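Local atomic coordinates of soluble lytic murein transglycosylase (PDB entry 1QSA), a protein that probably cleaves the glycosidic bonds between N-acetylmuramic acid and N-acetylglucosamine in peptidoglycan, leaving a 1,6-anhydro bond on the muramic acid. Residues A[319-324]-A[575-580]; A[571-576]-A[607-612]. One frame throughout, in Å; residues are numbered along the deposited sequence.

Contact 1 of 2, residues A[319-324]-A[575-580]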
ATOM      1  N   ASP A 319      10.206  -6.498  17.765  1.00 14.61           N
ATOM      2  CA  ASP A 319       9.328  -6.367  18.930  1.00 14.49           C
ATOM      3  C   ASP A 319       8.622  -7.671  19.279  1.00 14.57           C
ATOM      4  O   ASP A 319       8.652  -8.110  20.426  1.00 14.84           O
ATOM      5  CB  ASP A 319       8.215  -5.346  18.667  1.00 17.71           C
ATOM      6  CG  ASP A 319       8.684  -3.915  18.779  1.00 20.86           C
ATOM      7  OD1 ASP A 319       9.888  -3.669  19.018  1.00 19.82           O
ATOM      8  OD2 ASP A 319       7.817  -3.028  18.634  1.00 21.81           O
ATOM      9  N   GLU A 320       7.939  -8.246  18.294  1.00 13.56           N
ATOM     10  CA  GLU A 320       7.200  -9.482  18.516  1.00 14.32           C
ATOM     11  C   GLU A 320       8.031 -10.628  19.082  1.00 14.29           C
ATOM     12  O   GLU A 320       7.602 -11.295  20.030  1.00 13.25           O
ATOM     13  CB  GLU A 320       6.469  -9.946  17.243  1.00 15.10           C
ATOM     14  CG  GLU A 320       7.359 -10.221  16.018  1.00 15.83           C
ATOM     15  CD  GLU A 320       7.420  -9.065  15.055  1.00 17.75           C
ATOM     16  OE1 GLU A 320       7.422  -7.900  15.508  1.00 18.56           O
ATOM     17  OE2 GLU A 320       7.516  -9.314  13.834  1.00 17.41           O
ATOM     18  N   TRP A 321       9.235 -10.826  18.546  1.00 13.58           N
ATOM     19  CA  TRP A 321      10.063 -11.934  19.002  1.00 12.78           C
ATOM     20  C   TRP A 321      10.693 -11.674  20.363  1.00 13.39           C
ATOM     21  O   TRP A 321      10.981 -12.617  21.104  1.00 12.54           O
ATOM     22  CB  TRP A 321      11.069 -12.344  17.932  1.00 12.63           C
ATOM     23  CG  TRP A 321      10.420 -12.597  16.580  1.00 12.93           C
ATOM     24  CD1 TRP A 321      10.942 -12.275  15.365  1.00 13.25           C
ATOM     25  CD2 TRP A 321       9.116 -13.172  16.317  1.00 13.75           C
ATOM     26  NE1 TRP A 321      10.054 -12.597  14.360  1.00 13.00           N
ATOM     27  CE2 TRP A 321       8.928 -13.151  14.914  1.00 15.16           C
ATOM     28  CE3 TRP A 321       8.089 -13.687  17.128  1.00 14.17           C
ATOM     29  CZ2 TRP A 321       7.753 -13.626  14.296  1.00 14.90           C
ATOM     30  CZ3 TRP A 321       6.915 -14.159  16.512  1.00 12.05           C
ATOM     31  CH2 TRP A 321       6.762 -14.123  15.107  1.00 12.32           C
ATOM     32  N   ARG A 322      10.913 -10.403  20.691  1.00 13.02           N
ATOM     33  CA  ARG A 322      11.424 -10.066  22.015  1.00 13.99           C
ATOM     34  C   ARG A 322      10.311 -10.362  23.036  1.00 14.37           C
ATOM     35  O   ARG A 322      10.561 -10.962  24.091  1.00 13.11           O
ATOM     36  CB  ARG A 322      11.840  -8.600  22.084  1.00 15.27           C
ATOM     37  CG  ARG A 322      13.099  -8.314  21.281  1.00 18.21           C
ATOM     38  CD  ARG A 322      13.377  -6.831  21.203  1.00 26.30           C
ATOM     39  NE  ARG A 322      13.752  -6.272  22.497  1.00 31.47           N
ATOM     40  CZ  ARG A 322      13.620  -4.989  22.825  1.00 34.45           C
ATOM     41  NH1 ARG A 322      13.093  -4.124  21.968  1.00 32.42           N
ATOM     42  NH2 ARG A 322      13.991  -4.572  24.029  1.00 36.01           N
ATOM     43  N   TYR A 323       9.069  -9.997  22.703  1.00 12.32           N
ATOM     44  CA  TYR A 323       7.961 -10.268  23.619  1.00 10.89           C
ATOM     45  C   TYR A 323       7.787 -11.769  23.815  1.00 11.81           C
ATOM     46  O   TYR A 323       7.636 -12.225  24.947  1.00 12.40           O
ATOM     47  CB  TYR A 323       6.622  -9.686  23.123  1.00 12.60           C
ATOM     48  CG  TYR A 323       5.468 -10.098  24.038  1.00 12.49           C
ATOM     49  CD1 TYR A 323       5.217  -9.417  25.234  1.00 11.23           C
ATOM     50  CD2 TYR A 323       4.684 -11.221  23.744  1.00 13.39           C
ATOM     51  CE1 TYR A 323       4.220  -9.852  26.120  1.00 11.13           C
ATOM     52  CE2 TYR A 323       3.694 -11.659  24.614  1.00  9.42           C
ATOM     53  CZ  TYR A 323       3.467 -10.974  25.797  1.00 11.52           C
ATOM     54  OH  TYR A 323       2.496 -11.406  26.653  1.00 11.93           O
ATOM     55  N   TRP A 324       7.811 -12.539  22.730  1.00 10.56           N
ATOM     56  CA  TRP A 324       7.605 -13.986  22.878  1.00 11.72           C
ATOM     57  C   TRP A 324       8.769 -14.681  23.577  1.00 11.85           C
ATOM     58  O   TRP A 324       8.579 -15.715  24.228  1.00 12.51           O
ATOM     59  CB  TRP A 324       7.175 -14.632  21.558  1.00 11.06           C
ATOM     60  CG  TRP A 324       5.740 -14.245  21.228  1.00  9.64           C
ATOM     61  CD1 TRP A 324       5.325 -13.360  20.262  1.00 11.84           C
ATOM     62  CD2 TRP A 324       4.556 -14.634  21.943  1.00 12.17           C
ATOM     63  NE1 TRP A 324       3.965 -13.162  20.348  1.00  8.91           N
ATOM     64  CE2 TRP A 324       3.464 -13.929  21.367  1.00 10.66           C
ATOM     65  CE3 TRP A 324       4.310 -15.506  23.020  1.00 11.78           C
ATOM     66  CZ2 TRP A 324       2.151 -14.063  21.830  1.00 12.08           C
ATOM     67  CZ3 TRP A 324       2.994 -15.643  23.482  1.00 12.85           C
ATOM     68  CH2 TRP A 324       1.931 -14.920  22.883  1.00 11.38           C
ATOM     69  N   PHE A 575      -3.165 -15.008  19.447  1.00  9.32           N
ATOM     70  CA  PHE A 575      -4.148 -14.997  18.358  1.00  8.93           C
ATOM     71  C   PHE A 575      -3.816 -13.873  17.346  1.00  9.19           C
ATOM     72  O   PHE A 575      -3.792 -14.108  16.148  1.00 10.67           O
ATOM     73  CB  PHE A 575      -5.572 -14.848  18.880  1.00 10.72           C
ATOM     74  CG  PHE A 575      -6.606 -14.951  17.802  1.00 10.74           C
ATOM     75  CD1 PHE A 575      -7.067 -16.195  17.371  1.00 12.11           C
ATOM     76  CD2 PHE A 575      -7.060 -13.808  17.151  1.00  9.75           C
ATOM     77  CE1 PHE A 575      -7.963 -16.285  16.295  1.00 13.78           C
ATOM     78  CE2 PHE A 575      -7.949 -13.885  16.082  1.00 12.27           C
ATOM     79  CZ  PHE A 575      -8.396 -15.132  15.658  1.00 10.93           C
ATOM     80  N   VAL A 576      -3.498 -12.679  17.839  1.00  8.66           N
ATOM     81  CA  VAL A 576      -3.150 -11.568  16.943  1.00  8.61           C
ATOM     82  C   VAL A 576      -1.891 -11.891  16.129  1.00  8.41           C
ATOM     83  O   VAL A 576      -1.876 -11.760  14.898  1.00  9.93           O
ATOM     84  CB  VAL A 576      -2.895 -10.263  17.745  1.00  9.44           C
ATOM     85  CG1 VAL A 576      -2.297  -9.158  16.827  1.00  8.74           C
ATOM     86  CG2 VAL A 576      -4.196  -9.769  18.359  1.00 10.03           C
ATOM     87  N   GLU A 577      -0.851 -12.370  16.809  1.00  9.36           N
ATOM     88  CA  GLU A 577       0.413 -12.656  16.143  1.00  9.26           C
ATOM     89  C   GLU A 577       0.354 -13.797  15.135  1.00  9.93           C
ATOM     90  O   GLU A 577       1.105 -13.802  14.156  1.00 11.80           O
ATOM     91  CB  GLU A 577       1.521 -12.924  17.172  1.00  8.86           C
ATOM     92  CG  GLU A 577       2.911 -12.909  16.542  1.00 10.45           C
ATOM     93  CD  GLU A 577       3.201 -11.597  15.834  1.00 10.06           C
ATOM     94  OE1 GLU A 577       3.033 -10.539  16.452  1.00 11.58           O
ATOM     95  OE2 GLU A 577       3.581 -11.607  14.652  1.00 12.87           O
ATOM     96  N   SER A 578      -0.537 -14.759  15.373  1.00 10.49           N
ATOM     97  CA  SER A 578      -0.669 -15.918  14.498  1.00 11.17           C
ATOM     98  C   SER A 578      -1.644 -15.749  13.331  1.00 11.07           C
ATOM     99  O   SER A 578      -1.794 -16.657  12.510  1.00 12.81           O
ATOM    100  CB  SER A 578      -1.003 -17.185  15.308  1.00 12.02           C
ATOM    101  OG  SER A 578      -2.232 -17.053  15.992  1.00 11.46           O
ATOM    102  N   ILE A 579      -2.312 -14.603  13.246  1.00 11.15           N
ATOM    103  CA  ILE A 579      -3.211 -14.345  12.107  1.00 11.75           C
ATOM    104  C   ILE A 579      -2.334 -14.580  10.860  1.00 11.26           C
ATOM    105  O   ILE A 579      -1.286 -13.964  10.698  1.00 13.43           O
ATOM    106  CB  ILE A 579      -3.743 -12.907  12.148  1.00 11.17           C
ATOM    107  CG1 ILE A 579      -4.830 -12.809  13.237  1.00 10.00           C
ATOM    108  CG2 ILE A 579      -4.300 -12.509  10.774  1.00 10.46           C
ATOM    109  CD1 ILE A 579      -5.325 -11.377  13.531  1.00 11.16           C
ATOM    110  N   PRO A 580      -2.751 -15.503   9.983  1.00 14.33           N
ATOM    111  CA  PRO A 580      -1.967 -15.826   8.783  1.00 15.77           C
ATOM    112  C   PRO A 580      -1.819 -14.813   7.661  1.00 15.73           C
ATOM    113  O   PRO A 580      -0.910 -14.949   6.849  1.00 17.07           O
ATOM    114  CB  PRO A 580      -2.579 -17.143   8.308  1.00 16.99           C
ATOM    115  CG  PRO A 580      -3.992 -17.044   8.736  1.00 16.76           C
ATOM    116  CD  PRO A 580      -3.945 -16.364  10.097  1.00 16.76           C
TER

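Contact 2 of 2, residues A[571-576]-A[607-612]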
ATOM      1  N   ASP A 571      -3.842 -17.432  23.839  1.00 11.88           N
ATOM      2  CA  ASP A 571      -4.227 -16.152  24.411  1.00 11.37           C
ATOM      3  C   ASP A 571      -4.422 -15.060  23.351  1.00 10.85           C
ATOM      4  O   ASP A 571      -4.219 -15.297  22.157  1.00  9.57           O
ATOM      5  CB  ASP A 571      -3.292 -15.720  25.568  1.00 11.97           C
ATOM      6  CG  ASP A 571      -1.889 -15.294  25.116  1.00 16.13           C
ATOM      7  OD1 ASP A 571      -1.664 -14.940  23.950  1.00 14.68           O
ATOM      8  OD2 ASP A 571      -0.992 -15.270  25.983  1.00 17.63           O
ATOM      9  N   ALA A 572      -4.866 -13.888  23.797  1.00 10.37           N
ATOM     10  CA  ALA A 572      -5.148 -12.758  22.905  1.00  9.88           C
ATOM     11  C   ALA A 572      -3.980 -12.325  22.023  1.00  9.45           C
ATOM     12  O   ALA A 572      -4.148 -12.093  20.815  1.00 11.72           O
ATOM     13  CB  ALA A 572      -5.636 -11.571  23.722  1.00 10.43           C
ATOM     14  N   VAL A 573      -2.791 -12.243  22.614  1.00  9.24           N
ATOM     15  CA  VAL A 573      -1.601 -11.806  21.883  1.00 10.41           C
ATOM     16  C   VAL A 573      -1.187 -12.863  20.868  1.00  9.21           C
ATOM     17  O   VAL A 573      -0.831 -12.533  19.752  1.00  9.61           O
ATOM     18  CB  VAL A 573      -0.418 -11.512  22.848  1.00 10.39           C
ATOM     19  CG1 VAL A 573       0.707 -10.790  22.111  1.00 10.78           C
ATOM     20  CG2 VAL A 573      -0.895 -10.681  24.051  1.00 12.47           C
ATOM     21  N   ALA A 574      -1.260 -14.139  21.262  1.00 10.08           N
ATOM     22  CA  ALA A 574      -0.906 -15.239  20.362  1.00 10.75           C
ATOM     23  C   ALA A 574      -1.891 -15.284  19.184  1.00 10.76           C
ATOM     24  O   ALA A 574      -1.491 -15.535  18.040  1.00  9.96           O
ATOM     25  CB  ALA A 574      -0.909 -16.569  21.118  1.00 11.15           C
ATOM     26  N   PHE A 575      -3.165 -15.008  19.447  1.00  9.32           N
ATOM     27  CA  PHE A 575      -4.148 -14.997  18.358  1.00  8.93           C
ATOM     28  C   PHE A 575      -3.816 -13.873  17.346  1.00  9.19           C
ATOM     29  O   PHE A 575      -3.792 -14.108  16.148  1.00 10.67           O
ATOM     30  CB  PHE A 575      -5.572 -14.848  18.880  1.00 10.72           C
ATOM     31  CG  PHE A 575      -6.606 -14.951  17.802  1.00 10.74           C
ATOM     32  CD1 PHE A 575      -7.067 -16.195  17.371  1.00 12.11           C
ATOM     33  CD2 PHE A 575      -7.060 -13.808  17.151  1.00  9.75           C
ATOM     34  CE1 PHE A 575      -7.963 -16.285  16.295  1.00 13.78           C
ATOM     35  CE2 PHE A 575      -7.949 -13.885  16.082  1.00 12.27           C
ATOM     36  CZ  PHE A 575      -8.396 -15.132  15.658  1.00 10.93           C
ATOM     37  N   VAL A 576      -3.498 -12.679  17.839  1.00  8.66           N
ATOM     38  CA  VAL A 576      -3.150 -11.568  16.943  1.00  8.61           C
ATOM     39  C   VAL A 576      -1.891 -11.891  16.129  1.00  8.41           C
ATOM     40  O   VAL A 576      -1.876 -11.760  14.898  1.00  9.93           O
ATOM     41  CB  VAL A 576      -2.895 -10.263  17.745  1.00  9.44           C
ATOM     42  CG1 VAL A 576      -2.297  -9.158  16.827  1.00  8.74           C
ATOM     43  CG2 VAL A 576      -4.196  -9.769  18.359  1.00 10.03           C
ATOM     44  N   THR A 607      -5.341   1.548  28.375  1.00 18.96           N
ATOM     45  CA  THR A 607      -4.967   0.135  28.514  1.00 18.68           C
ATOM     46  C   THR A 607      -5.225  -0.535  27.159  1.00 16.20           C
ATOM     47  O   THR A 607      -6.261  -0.310  26.548  1.00 17.69           O
ATOM     48  CB  THR A 607      -5.797  -0.559  29.611  1.00 22.27           C
ATOM     49  OG1 THR A 607      -5.710   0.210  30.823  1.00 22.53           O
ATOM     50  CG2 THR A 607      -5.266  -1.984  29.876  1.00 22.05           C
ATOM     51  N   LEU A 608      -4.292  -1.353  26.694  1.00 14.93           N
ATOM     52  CA  LEU A 608      -4.433  -1.969  25.373  1.00 13.65           C
ATOM     53  C   LEU A 608      -5.686  -2.796  25.108  1.00 14.22           C
ATOM     54  O   LEU A 608      -6.306  -2.675  24.042  1.00 12.27           O
ATOM     55  CB  LEU A 608      -3.193  -2.799  25.037  1.00 14.33           C
ATOM     56  CG  LEU A 608      -3.205  -3.350  23.604  1.00 14.65           C
ATOM     57  CD1 LEU A 608      -3.001  -2.214  22.606  1.00 16.14           C
ATOM     58  CD2 LEU A 608      -2.131  -4.415  23.453  1.00 15.61           C
ATOM     59  N   MET A 609      -6.007  -3.689  26.039  1.00 13.57           N
ATOM     60  CA  MET A 609      -7.172  -4.560  25.902  1.00 13.42           C
ATOM     61  C   MET A 609      -8.044  -4.513  27.148  1.00 14.49           C
ATOM     62  O   MET A 609      -7.565  -4.231  28.254  1.00 13.83           O
ATOM     63  CB  MET A 609      -6.734  -6.023  25.679  1.00 12.35           C
ATOM     64  CG  MET A 609      -5.878  -6.244  24.433  1.00 13.68           C
ATOM     65  SD  MET A 609      -5.660  -7.993  24.078  1.00 14.11           S
ATOM     66  CE  MET A 609      -4.248  -7.982  23.000  1.00 16.27           C
ATOM     67  N   SER A 610      -9.325  -4.811  26.962  1.00 13.30           N
ATOM     68  CA  SER A 610     -10.265  -4.875  28.081  1.00 15.21           C
ATOM     69  C   SER A 610      -9.932  -6.161  28.841  1.00 15.87           C
ATOM     70  O   SER A 610      -9.251  -7.047  28.313  1.00 15.99           O
ATOM     71  CB  SER A 610     -11.708  -4.940  27.566  1.00 16.70           C
ATOM     72  OG  SER A 610     -11.995  -6.189  26.952  1.00 15.78           O
ATOM     73  N   ALA A 611     -10.404  -6.273  30.076  1.00 16.98           N
ATOM     74  CA  ALA A 611     -10.144  -7.479  30.867  1.00 17.42           C
ATOM     75  C   ALA A 611     -10.707  -8.699  30.137  1.00 16.97           C
ATOM     76  O   ALA A 611     -10.081  -9.752  30.108  1.00 17.54           O
ATOM     77  CB  ALA A 611     -10.798  -7.356  32.235  1.00 20.87           C
ATOM     78  N   THR A 612     -11.866  -8.528  29.505  1.00 17.81           N
ATOM     79  CA  THR A 612     -12.505  -9.623  28.777  1.00 17.49           C
ATOM     80  C   THR A 612     -11.691 -10.054  27.554  1.00 15.77           C
ATOM     81  O   THR A 612     -11.460 -11.249  27.341  1.00 15.45           O
ATOM     82  CB  THR A 612     -13.952  -9.256  28.402  1.00 19.44           C
ATOM     83  OG1 THR A 612     -14.704  -9.059  29.614  1.00 22.90           O
ATOM     84  CG2 THR A 612     -14.601 -10.371  27.598  1.00 20.74           C
TER

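Contact 1 of 2, residues A[319-324]-A[575-580]
E577 reaches from helix 572-578 to helix 319-331 and meets E320, W321 and W324. Its carboxylate comes up beside the root of E320, with OE1 of E577 3.6 Å from CB of E320. The other oxygen, OE2 of E577, lies 4.1 Å from CH2 of W321. The plane of that ring is turned 66° from the carboxylate. Nearer its backbone, CG of E577 packs 4.0 Å from NE1 of W324. CG of E577 stands anti to the backbone N (chi1 -167°), and a bend at chi2 turns the carboxylate toward E320. No hydrogen bond joins the two segments. The buried carboxylate is satisfied from outside: K589 and Y352 reach OE1, and R293 reaches OE2. Y352 also takes the indole N-H of W324, while W321 NE1 bonds to E289. OE2 of E320 is 4.6 Å from OE2 of E577, and R293 and K589 probably offset this like-charge approach. A glutamine here would probably deprive K589 and R293 of this negative partner. Within helix 319-331, CG of E320 covers one face of the W321 ring. E577 is a buried carboxylate at a helix junction, joining helix 319-331 of the alpha-superhelix to short helix 572-578 near the C-terminal end.

Contact 2 of 2, residues A[571-576]-A[607-612]
A572 and M609 mark the closest approach of the two backbones, with their CA atoms 9.0 Å apart. A572 lies in the first turn of helix 572-578. M609 is in the loop just before helix 611-615. No hydrogen bond crosses between the segments, so side chains alone close the distance. M609 does most of this. Its CG sits beside the backbone N (chi1 -60°), and the chain beyond runs extended toward the helix. SD of M609 touches CB of A572 at 3.6 Å. CE of M609 is 3.9 Å from CB of A572 and 4.4 Å from CG2 of V573. The contact is apolar and buried. I546 of helix 545-554 also packs on both A572 and M609. The thioether thus fits a C-terminal loop against the start of a helix in the all-helical fold. That start is N-capped by D571. OD1 of D571 accepts from N of A574 at 2.8 Å, with an N-H...O angle of 164°. S610 is likewise the N-cap of helix 611-615. Backbone atoms also hold the loop: N of M609 donates to Q358 of helix 351-359, and O of L608 accepts from R545.

How the contacts relate
The centres of contacts 1 and 2 lie about 12 Å apart, on the same side of the chain's centre. Both use helix 572-578 and share F575 and V576. Along the chain, 319-324 comes first, then 571-576 and 575-580, which overlap, and last 607-612. The two contacts also touch. CZ2 of W324 lies 3.5 Å from N of A574, and CE2 of Y323 lies 4.0 Å from CG1 of V573. The short helix therefore meets helix 319-331 and the C-terminal loop at once. In this way residues far apart in sequence are brought together where the superhelix meets the C-terminal part of the chain, away from the predicted active-site residue E478.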